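Local coordinates for protein ribonuclease S-3 (Pyrus pyrifolia, PDB 1IQQ) that cleaves RNA as a T2-family ribonuclease of the pear pistil, where it serves gametophytic self-incompatibility, the rejection of self pollen, at residues Q8-A13 with K28-H33; A13-N18 with P69-R74; H62-I67 with T105-Y110. All blocks are in the same frame, centred on the assembly; numbering follows the deposited sequence.

Contact 1: Q8-A13 with K28-H33; sequences QQYQLA and KLFTVH
Residues 8-10 and 30-33 pair as antiparallel neighbours in the central sheet of the RNase T2 fold, their short axes 4.3 Å apart at closest and their directions 134° from each other. Gln9 and Thr31 form the hydrogen-bonded pair: Gln9 N donates to Thr31 O at 2.8 Å, and Thr31 N returns a bond to Gln9 O. The non-hydrogen-bonded pairs Gln8-Val32 and Tyr10-Phe30 flank it. Where the first strand turns into helix 11-14, Gln11 N still reaches Leu29 O at 2.9 Å, so the pairing outlasts the strand by one residue.

Tyr10 and Phe30 project from the same face. Tyr10 CB sits over the centre of the Phe30 ring in a CH-pi contact, 3.8 Å from the ring centroid, while the two rings are slid so far apart that they barely overlap. The Tyr10 ring runs on beside Lys28, whose carbonyl oxygen lies in plane at its edge, and the Lys28 chain points the same way as the tyrosine. Strand 161-171 and helix 117-123 supply cover for Phe30.

On the opposite face lie Gln9 and Thr31, with the proton donor His33 beside Gln9. Gln9 probably binds the 3'-terminal nucleotide 3'-phosphate of RNA, as in relatives. Its CG stands between backbone N and carbonyl carbon (chi1 64°), and the extended chain lays the amide beside the imidazole, the two planes steeply inclined; Gln9 NE2 is 3.2 Å from His33 ND1 without a hydrogen bond. A water donates to Gln9 OE1 and accepts a weak bond from His33 ND1, linking the groups. Gln11, held at OE1 by Asp27 N, sends its amide across to the threonine: NE2 donates to Thr31 OG1 at 2.9 Å, nearly straight at 170°, with the hydroxyl oxygen in the amide plane.

Contact 2: A13-N18 with P69-R74; sequences AVCNSN and PNVFDR
The Phe72 ring meets Val14 and Asn18 obliquely, while Asn70 OD1 from its own segment lies in plane at its edge. Val14 CG1 approaches Phe72 CZ to 3.7 Å, and on the CE1 side the Asn18 amide comes near with its plane 35° from that of the ring. The same Val14 methyl also touches Val71: CG1, anti to the backbone N (chi1 176°), reaches Val71 CG2 at 3.7 Å, and the one methyl packs against Val71 and Phe72 together. Cys15 adds a looser apolar contact, its SG 4.4 Å from Val71 CB, and is tied by a disulfide to Cys22.

No hydrogen bond joins the two segments. Asn70 OD1 accepts from Phe72 N at 3.1 Å, the signature of an Asx turn. In the other segment, residues 14-17 make a type I turn in which Val14 O accepts from both Ser17 N and Ser17 OG, the hydroxyl at 2.7 Å.

Asn70 and Val71 probably bind the 3'-terminal nucleotide 3'-phosphate of RNA, as in relatives. The contact brings the end of helix 11-14 against the loop joining helices 58-67 and 77-89, with Val14 also resting on Gln9 of strand 3-10 and Val165 of strand 161-171.

Contact 3: H62-I67 with T105-Y110; sequences HQLEII and TVIKMY. With NAG (2-acetamido-2-deoxy-beta-D-glucopyranose), chain B.
Apolar helix-helix packing joins the last turns of helix 58-67 to helix 99-112, with Ile67 and Ile107 meeting in the middle. The short axes stand 10.9 Å apart at closest and their directions differ by 50°, a wide separation bridged by long side chains without any hydrogen bond between them. Ile67 CD1 meets Ile107 CG1 at 4.0 Å, the two chains crossing at about a right angle. Ile107 CD1 touches Gln63 CB at 3.8 Å and, more distantly, Leu64 CD2. Gln63 lays its OE1 against Ile107 CG2 at 3.6 Å, while its NE2 turns back to Leu59 O of its own helix.

Both helices belong to the helical part of the RNase T2 fold that packs beside strand 30-38, where Val32 touches Ile67, Val106 and Tyr110. At the other end of the interface Ile67 and Tyr110 lie alongside one another, pointing opposite ways. A chi1 of -72° sets Ile67 CG1 beside the backbone N and leaves CG2 anti to it; CG2 rests over one face of the ring toward the rim, a CH-pi contact 4.0 Å from the centroid. The phenol hydroxyl is hydrogen-bonded to Phe30 O. A phenylalanine in place of Tyr110 would probably leave the carbonyl of Phe30 without its hydroxyl partner.

An N-acetylglucosamine of the attached glycan (NAG) borders the same tyrosine. NAG C8 lies at the ring edge, near its plane and 3.9 Å from Tyr110 CE2, and also touches Ile66 CG2 at 3.7 Å.

How the contacts relate
Strand 30-38 ties contact 1 to contact 3, whose centres are about 13 Å apart: Phe30 O lies 2.6 Å from Tyr110 OH, and Val32 N lies 2.9 Å from Ile67 O, so both helices of contact 3 are bound to its edge. Contacts 1 and 2 are closer, about 9 Å between centres, and share Ala13 on helix 11-14. Gln9 NE2 packs 3.5 Å from Val14 CG2, whose side chain is about 6 Å from that of catalytic His33, and Gln11 CG lies 3.8 Å from Val71 CG1 of the loop. Contacts 2 and 3, about 17 Å apart between centres, touch through Pro69 CD and Leu64 O at 3.8 Å and through Arg74 NH2 and Glu65 CB at 3.6 Å, beside a long, weak Arg74-Glu65 ion pair.

Contact 1: Q8-A13 with K28-H33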
loop_
_atom_site.group_PDB
_atom_site.type_symbol
_atom_site.label_atom_id
_atom_site.label_comp_id
_atom_site.label_asym_id
_atom_site.label_seq_id
_atom_site.Cartn_x
_atom_site.Cartn_y
_atom_site.Cartn_z
ATOM N N GLN A 8 1.219 -0.392 -0.345
ATOM C CA GLN A 8 1.812 -1.094 0.818
ATOM C C GLN A 8 2.929 -0.209 1.354
ATOM O O GLN A 8 3.547 0.593 0.630
ATOM C CB GLN A 8 2.343 -2.454 0.365
ATOM C CG GLN A 8 1.152 -3.407 0.018
ATOM C CD GLN A 8 1.662 -4.710 -0.522
ATOM O OE1 GLN A 8 2.547 -5.304 0.060
ATOM N NE2 GLN A 8 1.042 -5.183 -1.632
ATOM N N GLN A 9 3.177 -0.342 2.649
ATOM C CA GLN A 9 4.148 0.522 3.390
ATOM C C GLN A 9 5.128 -0.315 4.138
ATOM O O GLN A 9 4.736 -1.330 4.744
ATOM C CB GLN A 9 3.376 1.455 4.358
ATOM C CG GLN A 9 2.613 0.686 5.458
ATOM C CD GLN A 9 1.750 1.570 6.317
ATOM O OE1 GLN A 9 0.940 1.048 7.124
ATOM N NE2 GLN A 9 1.885 2.870 6.195
ATOM N N TYR A 10 6.417 0.065 4.094
ATOM C CA TYR A 10 7.490 -0.664 4.787
ATOM C C TYR A 10 7.517 -0.142 6.221
ATOM O O TYR A 10 7.864 1.009 6.449
ATOM C CB TYR A 10 8.784 -0.345 4.025
ATOM C CG TYR A 10 9.995 -0.983 4.652
ATOM C CD1 TYR A 10 10.005 -2.302 5.027
ATOM C CD2 TYR A 10 11.164 -0.263 4.822
ATOM C CE1 TYR A 10 11.143 -2.933 5.558
ATOM C CE2 TYR A 10 12.298 -0.843 5.337
ATOM C CZ TYR A 10 12.309 -2.179 5.725
ATOM O OH TYR A 10 13.419 -2.788 6.340
ATOM N N GLN A 11 7.082 -1.004 7.149
ATOM C CA GLN A 11 6.857 -0.537 8.518
ATOM C C GLN A 11 8.055 0.160 9.177
ATOM O O GLN A 11 7.849 1.167 9.826
ATOM C CB GLN A 11 6.407 -1.735 9.378
ATOM C CG GLN A 11 5.124 -2.396 8.892
ATOM C CD GLN A 11 4.712 -3.507 9.837
ATOM O OE1 GLN A 11 5.339 -3.721 10.906
ATOM N NE2 GLN A 11 3.653 -4.217 9.487
ATOM N N LEU A 12 9.246 -0.395 8.973
ATOM C CA LEU A 12 10.456 0.191 9.589
ATOM C C LEU A 12 10.597 1.634 9.189
ATOM O O LEU A 12 10.893 2.514 10.024
ATOM C CB LEU A 12 11.703 -0.592 9.159
ATOM C CG LEU A 12 12.986 -0.247 9.924
ATOM C CD1 LEU A 12 12.987 -0.987 11.324
ATOM C CD2 LEU A 12 14.185 -0.741 9.170
ATOM N N ALA A 13 10.341 1.948 7.924
ATOM C CA ALA A 13 10.459 3.316 7.478
ATOM C C ALA A 13 9.301 4.212 7.882
ATOM O O ALA A 13 9.469 5.414 8.194
ATOM C CB ALA A 13 10.633 3.328 5.924
ATOM N N LYS A 28 10.282 -5.571 9.663
ATOM C CA LYS A 28 10.925 -5.160 8.386
ATOM C C LYS A 28 10.122 -5.799 7.237
ATOM O O LYS A 28 10.615 -6.612 6.426
ATOM C CB LYS A 28 12.384 -5.649 8.390
ATOM C CG LYS A 28 13.247 -4.830 9.395
ATOM C CD LYS A 28 14.757 -5.143 9.314
ATOM C CE LYS A 28 15.503 -4.399 10.420
ATOM N NZ LYS A 28 16.939 -4.843 10.521
ATOM N N LEU A 29 8.864 -5.358 7.153
ATOM C CA LEU A 29 7.905 -5.903 6.220
ATOM C C LEU A 29 7.033 -4.808 5.605
ATOM O O LEU A 29 6.767 -3.782 6.232
ATOM C CB LEU A 29 6.922 -6.868 6.930
ATOM C CG LEU A 29 7.585 -8.190 7.352
ATOM C CD1 LEU A 29 6.637 -8.982 8.254
ATOM C CD2 LEU A 29 7.927 -9.024 6.163
ATOM N N PHE A 30 6.592 -5.096 4.373
ATOM C CA PHE A 30 5.567 -4.248 3.715
ATOM C C PHE A 30 4.196 -4.835 4.072
ATOM O O PHE A 30 3.986 -6.013 3.813
ATOM C CB PHE A 30 5.745 -4.318 2.172
ATOM C CG PHE A 30 6.739 -3.300 1.607
ATOM C CD1 PHE A 30 8.101 -3.578 1.452
ATOM C CD2 PHE A 30 6.271 -2.068 1.194
ATOM C CE1 PHE A 30 8.972 -2.636 0.877
ATOM C CE2 PHE A 30 7.106 -1.122 0.626
ATOM C CZ PHE A 30 8.448 -1.413 0.469
ATOM N N THR A 31 3.355 -4.017 4.665
ATOM C CA THR A 31 1.971 -4.404 4.903
ATOM C C THR A 31 1.081 -3.362 4.245
ATOM O O THR A 31 1.529 -2.324 3.691
ATOM C CB THR A 31 1.643 -4.564 6.403
ATOM O OG1 THR A 31 2.083 -3.443 7.169
ATOM C CG2 THR A 31 2.378 -5.853 6.912
ATOM N N VAL A 32 -0.240 -3.581 4.252
ATOM C CA VAL A 32 -1.098 -2.691 3.550
ATOM C C VAL A 32 -1.308 -1.294 4.130
ATOM O O VAL A 32 -1.396 -1.125 5.367
ATOM C CB VAL A 32 -2.507 -3.400 3.393
ATOM C CG1 VAL A 32 -3.554 -2.403 2.741
ATOM C CG2 VAL A 32 -2.379 -4.710 2.566
ATOM N N HIS A 33 -1.257 -0.268 3.255
ATOM C CA HIS A 33 -1.603 1.104 3.651
ATOM C C HIS A 33 -2.951 1.511 3.082
ATOM O O HIS A 33 -3.670 2.311 3.684
ATOM C CB HIS A 33 -0.551 2.092 3.165
ATOM C CG HIS A 33 -0.866 3.531 3.429
ATOM N ND1 HIS A 33 -0.635 4.142 4.648
ATOM C CD2 HIS A 33 -1.399 4.481 2.628
ATOM C CE1 HIS A 33 -1.013 5.409 4.587
ATOM N NE2 HIS A 33 -1.479 5.643 3.371
HETATM O O HOH W 1 -1.504 3.168 7.630
#

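Contact 2: A13-N18 with P69-R74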
loop_
_atom_site.group_PDB
_atom_site.type_symbol
_atom_site.label_atom_id
_atom_site.label_comp_id
_atom_site.label_asym_id
_atom_site.label_seq_id
_atom_site.Cartn_x
_atom_site.Cartn_y
_atom_site.Cartn_z
ATOM N N ALA A 13 10.341 1.948 7.924
ATOM C CA ALA A 13 10.459 3.316 7.478
ATOM C C ALA A 13 9.301 4.212 7.882
ATOM O O ALA A 13 9.469 5.414 8.194
ATOM C CB ALA A 13 10.633 3.328 5.924
ATOM N N VAL A 14 8.086 3.680 7.873
ATOM C CA VAL A 14 6.924 4.450 8.308
ATOM C C VAL A 14 7.159 4.941 9.742
ATOM O O VAL A 14 6.841 6.085 10.056
ATOM C CB VAL A 14 5.636 3.550 8.326
ATOM C CG1 VAL A 14 4.425 4.297 8.880
ATOM C CG2 VAL A 14 5.338 3.094 6.883
ATOM N N CYS A 15 7.730 4.053 10.561
ATOM C CA CYS A 15 7.941 4.404 12.014
ATOM C C CYS A 15 9.101 5.317 12.228
ATOM O O CYS A 15 9.383 5.704 13.380
ATOM C CB CYS A 15 8.120 3.111 12.782
ATOM S SG CYS A 15 6.517 2.253 12.840
ATOM N N ASN A 16 9.777 5.671 11.136
ATOM C CA ASN A 16 10.897 6.630 11.138
ATOM C C ASN A 16 10.440 7.884 10.387
ATOM O O ASN A 16 11.238 8.779 10.141
ATOM C CB ASN A 16 12.085 5.949 10.404
ATOM C CG ASN A 16 13.422 6.641 10.611
ATOM O OD1 ASN A 16 13.750 7.075 11.701
ATOM N ND2 ASN A 16 14.231 6.709 9.544
ATOM N N SER A 17 9.157 7.962 10.004
ATOM C CA SER A 17 8.672 9.074 9.198
ATOM C C SER A 17 8.273 10.399 9.873
ATOM O O SER A 17 8.372 11.462 9.235
ATOM C CB SER A 17 7.477 8.613 8.343
ATOM O OG SER A 17 6.295 8.522 9.151
ATOM N N ASN A 18 7.822 10.395 11.123
ATOM C CA ASN A 18 7.350 11.706 11.610
ATOM C C ASN A 18 7.241 11.833 13.094
ATOM O O ASN A 18 7.660 10.937 13.803
ATOM C CB ASN A 18 5.995 12.149 10.944
ATOM C CG ASN A 18 4.754 11.286 11.340
ATOM O OD1 ASN A 18 3.672 11.404 10.691
ATOM N ND2 ASN A 18 4.871 10.456 12.388
ATOM N N PRO A 69 -2.052 -3.891 9.688
ATOM C CA PRO A 69 -2.059 -3.252 11.029
ATOM C C PRO A 69 -1.974 -1.730 10.980
ATOM O O PRO A 69 -1.469 -1.148 10.036
ATOM C CB PRO A 69 -0.765 -3.793 11.666
ATOM C CG PRO A 69 0.157 -4.009 10.408
ATOM C CD PRO A 69 -0.809 -4.659 9.450
ATOM N N ASN A 70 -2.478 -1.062 12.024
ATOM C CA ASN A 70 -2.236 0.368 12.258
ATOM C C ASN A 70 -0.876 0.256 12.970
ATOM O O ASN A 70 -0.782 -0.173 14.133
ATOM C CB ASN A 70 -3.284 0.920 13.267
ATOM C CG ASN A 70 -3.002 2.319 13.670
ATOM O OD1 ASN A 70 -1.883 2.798 13.540
ATOM N ND2 ASN A 70 -4.002 2.979 14.241
ATOM N N VAL A 71 0.192 0.578 12.248
ATOM C CA VAL A 71 1.531 0.448 12.770
ATOM C C VAL A 71 1.861 1.380 13.927
ATOM O O VAL A 71 2.809 1.095 14.675
ATOM C CB VAL A 71 2.581 0.662 11.630
ATOM C CG1 VAL A 71 2.379 -0.404 10.578
ATOM C CG2 VAL A 71 2.449 2.025 11.033
ATOM N N PHE A 72 1.118 2.458 14.077
ATOM C CA PHE A 72 1.390 3.416 15.163
ATOM C C PHE A 72 0.832 2.923 16.500
ATOM O O PHE A 72 1.460 3.174 17.566
ATOM C CB PHE A 72 0.773 4.782 14.820
ATOM C CG PHE A 72 1.394 5.393 13.593
ATOM C CD1 PHE A 72 2.575 6.127 13.713
ATOM C CD2 PHE A 72 0.860 5.180 12.350
ATOM C CE1 PHE A 72 3.230 6.638 12.603
ATOM C CE2 PHE A 72 1.514 5.690 11.190
ATOM C CZ PHE A 72 2.701 6.416 11.335
ATOM N N ASP A 73 -0.293 2.208 16.477
ATOM C CA ASP A 73 -0.924 1.745 17.741
ATOM C C ASP A 73 -1.981 0.714 17.364
ATOM O O ASP A 73 -3.086 1.096 16.891
ATOM C CB ASP A 73 -1.544 2.937 18.459
ATOM C CG ASP A 73 -2.128 2.584 19.834
ATOM O OD1 ASP A 73 -2.180 1.401 20.189
ATOM O OD2 ASP A 73 -2.534 3.537 20.514
ATOM N N ARG A 74 -1.628 -0.545 17.565
ATOM C CA ARG A 74 -2.535 -1.635 17.225
ATOM C C ARG A 74 -3.857 -1.612 18.020
ATOM O O ARG A 74 -4.851 -2.222 17.605
ATOM C CB ARG A 74 -1.846 -2.978 17.391
ATOM C CG ARG A 74 -1.565 -3.392 18.839
ATOM C CD ARG A 74 -0.992 -4.803 18.871
ATOM N NE ARG A 74 -1.760 -5.641 17.955
ATOM C CZ ARG A 74 -1.324 -6.765 17.378
ATOM N NH1 ARG A 74 -0.089 -7.239 17.616
ATOM N NH2 ARG A 74 -2.123 -7.401 16.527
#

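Contact 3: H62-I67 with T105-Y110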
loop_
_atom_site.group_PDB
_atom_site.type_symbol
_atom_site.label_atom_id
_atom_site.label_comp_id
_atom_site.label_asym_id
_atom_site.label_seq_id
_atom_site.Cartn_x
_atom_site.Cartn_y
_atom_site.Cartn_z
ATOM N N HIS A 62 -8.426 -10.764 12.638
ATOM C CA HIS A 62 -7.154 -11.375 12.974
ATOM C C HIS A 62 -6.219 -11.354 11.755
ATOM O O HIS A 62 -5.018 -11.178 11.874
ATOM C CB HIS A 62 -7.475 -12.818 13.348
ATOM C CG HIS A 62 -6.286 -13.654 13.680
ATOM N ND1 HIS A 62 -5.551 -14.476 12.908
ATOM C CD2 HIS A 62 -5.720 -13.690 14.938
ATOM C CE1 HIS A 62 -4.538 -14.981 13.693
ATOM N NE2 HIS A 62 -4.665 -14.497 14.915
ATOM N N GLN A 63 -6.781 -11.552 10.573
ATOM C CA GLN A 63 -5.942 -11.508 9.351
ATOM C C GLN A 63 -5.508 -10.089 9.110
ATOM O O GLN A 63 -4.354 -9.877 8.755
ATOM C CB GLN A 63 -6.714 -11.999 8.155
ATOM C CG GLN A 63 -7.072 -13.532 8.215
ATOM C CD GLN A 63 -8.105 -13.846 7.154
ATOM O OE1 GLN A 63 -7.815 -14.125 5.990
ATOM N NE2 GLN A 63 -9.352 -13.765 7.551
ATOM N N LEU A 64 -6.403 -9.126 9.307
ATOM C CA LEU A 64 -6.024 -7.730 9.100
ATOM C C LEU A 64 -4.981 -7.270 10.138
ATOM O O LEU A 64 -4.194 -6.392 9.849
ATOM C CB LEU A 64 -7.243 -6.814 9.207
ATOM C CG LEU A 64 -8.275 -7.091 8.106
ATOM C CD1 LEU A 64 -9.519 -6.199 8.324
ATOM C CD2 LEU A 64 -7.740 -6.740 6.699
ATOM N N GLU A 65 -4.961 -7.858 11.361
ATOM C CA GLU A 65 -3.928 -7.497 12.331
ATOM C C GLU A 65 -2.534 -7.776 11.765
ATOM O O GLU A 65 -1.584 -7.108 12.145
ATOM C CB GLU A 65 -4.125 -8.318 13.648
ATOM C CG GLU A 65 -5.226 -7.807 14.511
ATOM C CD GLU A 65 -5.515 -8.723 15.700
ATOM O OE1 GLU A 65 -6.298 -8.272 16.557
ATOM O OE2 GLU A 65 -4.993 -9.874 15.755
ATOM N N ILE A 66 -2.461 -8.795 10.914
ATOM C CA ILE A 66 -1.210 -9.210 10.284
ATOM C C ILE A 66 -0.936 -8.529 8.955
ATOM O O ILE A 66 0.214 -8.133 8.717
ATOM C CB ILE A 66 -1.185 -10.763 10.088
ATOM C CG1 ILE A 66 -1.228 -11.425 11.466
ATOM C CG2 ILE A 66 0.082 -11.244 9.260
ATOM C CD1 ILE A 66 -1.571 -12.935 11.364
ATOM N N ILE A 67 -1.978 -8.314 8.150
ATOM C CA ILE A 67 -1.775 -7.833 6.763
ATOM C C ILE A 67 -2.012 -6.351 6.689
ATOM O O ILE A 67 -1.430 -5.677 5.791
ATOM C CB ILE A 67 -2.779 -8.581 5.813
ATOM C CG1 ILE A 67 -2.313 -10.032 5.658
ATOM C CG2 ILE A 67 -2.857 -7.903 4.412
ATOM C CD1 ILE A 67 -3.407 -10.889 5.057
ATOM N N THR A 105 -11.123 -8.696 -0.121
ATOM C CA THR A 105 -10.493 -8.434 -1.422
ATOM C C THR A 105 -9.021 -8.051 -1.224
ATOM O O THR A 105 -8.142 -8.517 -1.956
ATOM C CB THR A 105 -11.202 -7.310 -2.123
ATOM O OG1 THR A 105 -12.530 -7.775 -2.489
ATOM C CG2 THR A 105 -10.411 -6.899 -3.408
ATOM N N VAL A 106 -8.723 -7.196 -0.229
ATOM C CA VAL A 106 -7.303 -6.866 0.068
ATOM C C VAL A 106 -6.488 -8.072 0.459
ATOM O O VAL A 106 -5.351 -8.231 0.030
ATOM C CB VAL A 106 -7.273 -5.820 1.196
ATOM C CG1 VAL A 106 -5.871 -5.625 1.747
ATOM C CG2 VAL A 106 -7.753 -4.460 0.600
ATOM N N ILE A 107 -7.062 -8.946 1.289
ATOM C CA ILE A 107 -6.352 -10.179 1.725
ATOM C C ILE A 107 -6.112 -11.080 0.511
ATOM O O ILE A 107 -4.973 -11.629 0.365
ATOM C CB ILE A 107 -7.233 -10.905 2.795
ATOM C CG1 ILE A 107 -7.251 -10.103 4.117
ATOM C CG2 ILE A 107 -6.724 -12.385 3.001
ATOM C CD1 ILE A 107 -8.420 -10.457 5.105
ATOM N N LYS A 108 -7.102 -11.141 -0.367
ATOM C CA LYS A 108 -6.980 -11.939 -1.604
ATOM C C LYS A 108 -5.833 -11.397 -2.471
ATOM O O LYS A 108 -5.042 -12.166 -3.065
ATOM C CB LYS A 108 -8.272 -11.932 -2.402
ATOM C CG LYS A 108 -8.308 -13.100 -3.378
ATOM C CD LYS A 108 -9.702 -13.228 -3.880
ATOM C CE LYS A 108 -9.942 -12.166 -4.881
ATOM N NZ LYS A 108 -9.583 -12.771 -6.176
ATOM N N MET A 109 -5.724 -10.066 -2.558
ATOM C CA MET A 109 -4.620 -9.517 -3.361
ATOM C C MET A 109 -3.274 -9.813 -2.711
ATOM O O MET A 109 -2.318 -10.266 -3.389
ATOM C CB MET A 109 -4.799 -7.983 -3.478
ATOM C CG MET A 109 -6.011 -7.619 -4.331
ATOM S SD MET A 109 -6.343 -5.841 -4.120
ATOM C CE MET A 109 -7.541 -5.736 -5.404
ATOM N N TYR A 110 -3.155 -9.535 -1.421
ATOM C CA TYR A 110 -1.889 -9.688 -0.744
ATOM C C TYR A 110 -1.395 -11.130 -0.635
ATOM O O TYR A 110 -0.202 -11.414 -0.817
ATOM C CB TYR A 110 -2.028 -9.070 0.681
ATOM C CG TYR A 110 -0.749 -8.898 1.433
ATOM C CD1 TYR A 110 -0.008 -7.715 1.341
ATOM C CD2 TYR A 110 -0.299 -9.852 2.293
ATOM C CE1 TYR A 110 1.123 -7.492 2.068
ATOM C CE2 TYR A 110 0.866 -9.666 3.067
ATOM C CZ TYR A 110 1.565 -8.460 2.940
ATOM O OH TYR A 110 2.666 -8.270 3.750
HETATM C C1 NAG B . 5.247 -11.172 3.075
HETATM C C2 NAG B . 4.832 -12.253 4.113
HETATM C C3 NAG B . 6.015 -12.436 5.080
HETATM C C4 NAG B . 7.299 -12.829 4.339
HETATM C C5 NAG B . 7.558 -11.767 3.257
HETATM C C6 NAG B . 8.713 -12.050 2.355
HETATM C C7 NAG B . 2.591 -12.632 5.001
HETATM C C8 NAG B . 1.528 -12.196 5.970
HETATM N N2 NAG B . 3.674 -11.829 4.875
HETATM O O3 NAG B . 5.641 -13.478 6.004
HETATM O O4 NAG B . 8.403 -12.772 5.265
HETATM O O5 NAG B . 6.396 -11.674 2.406
HETATM O O6 NAG B . 8.596 -13.321 1.698
HETATM O O7 NAG B . 2.440 -13.671 4.344
#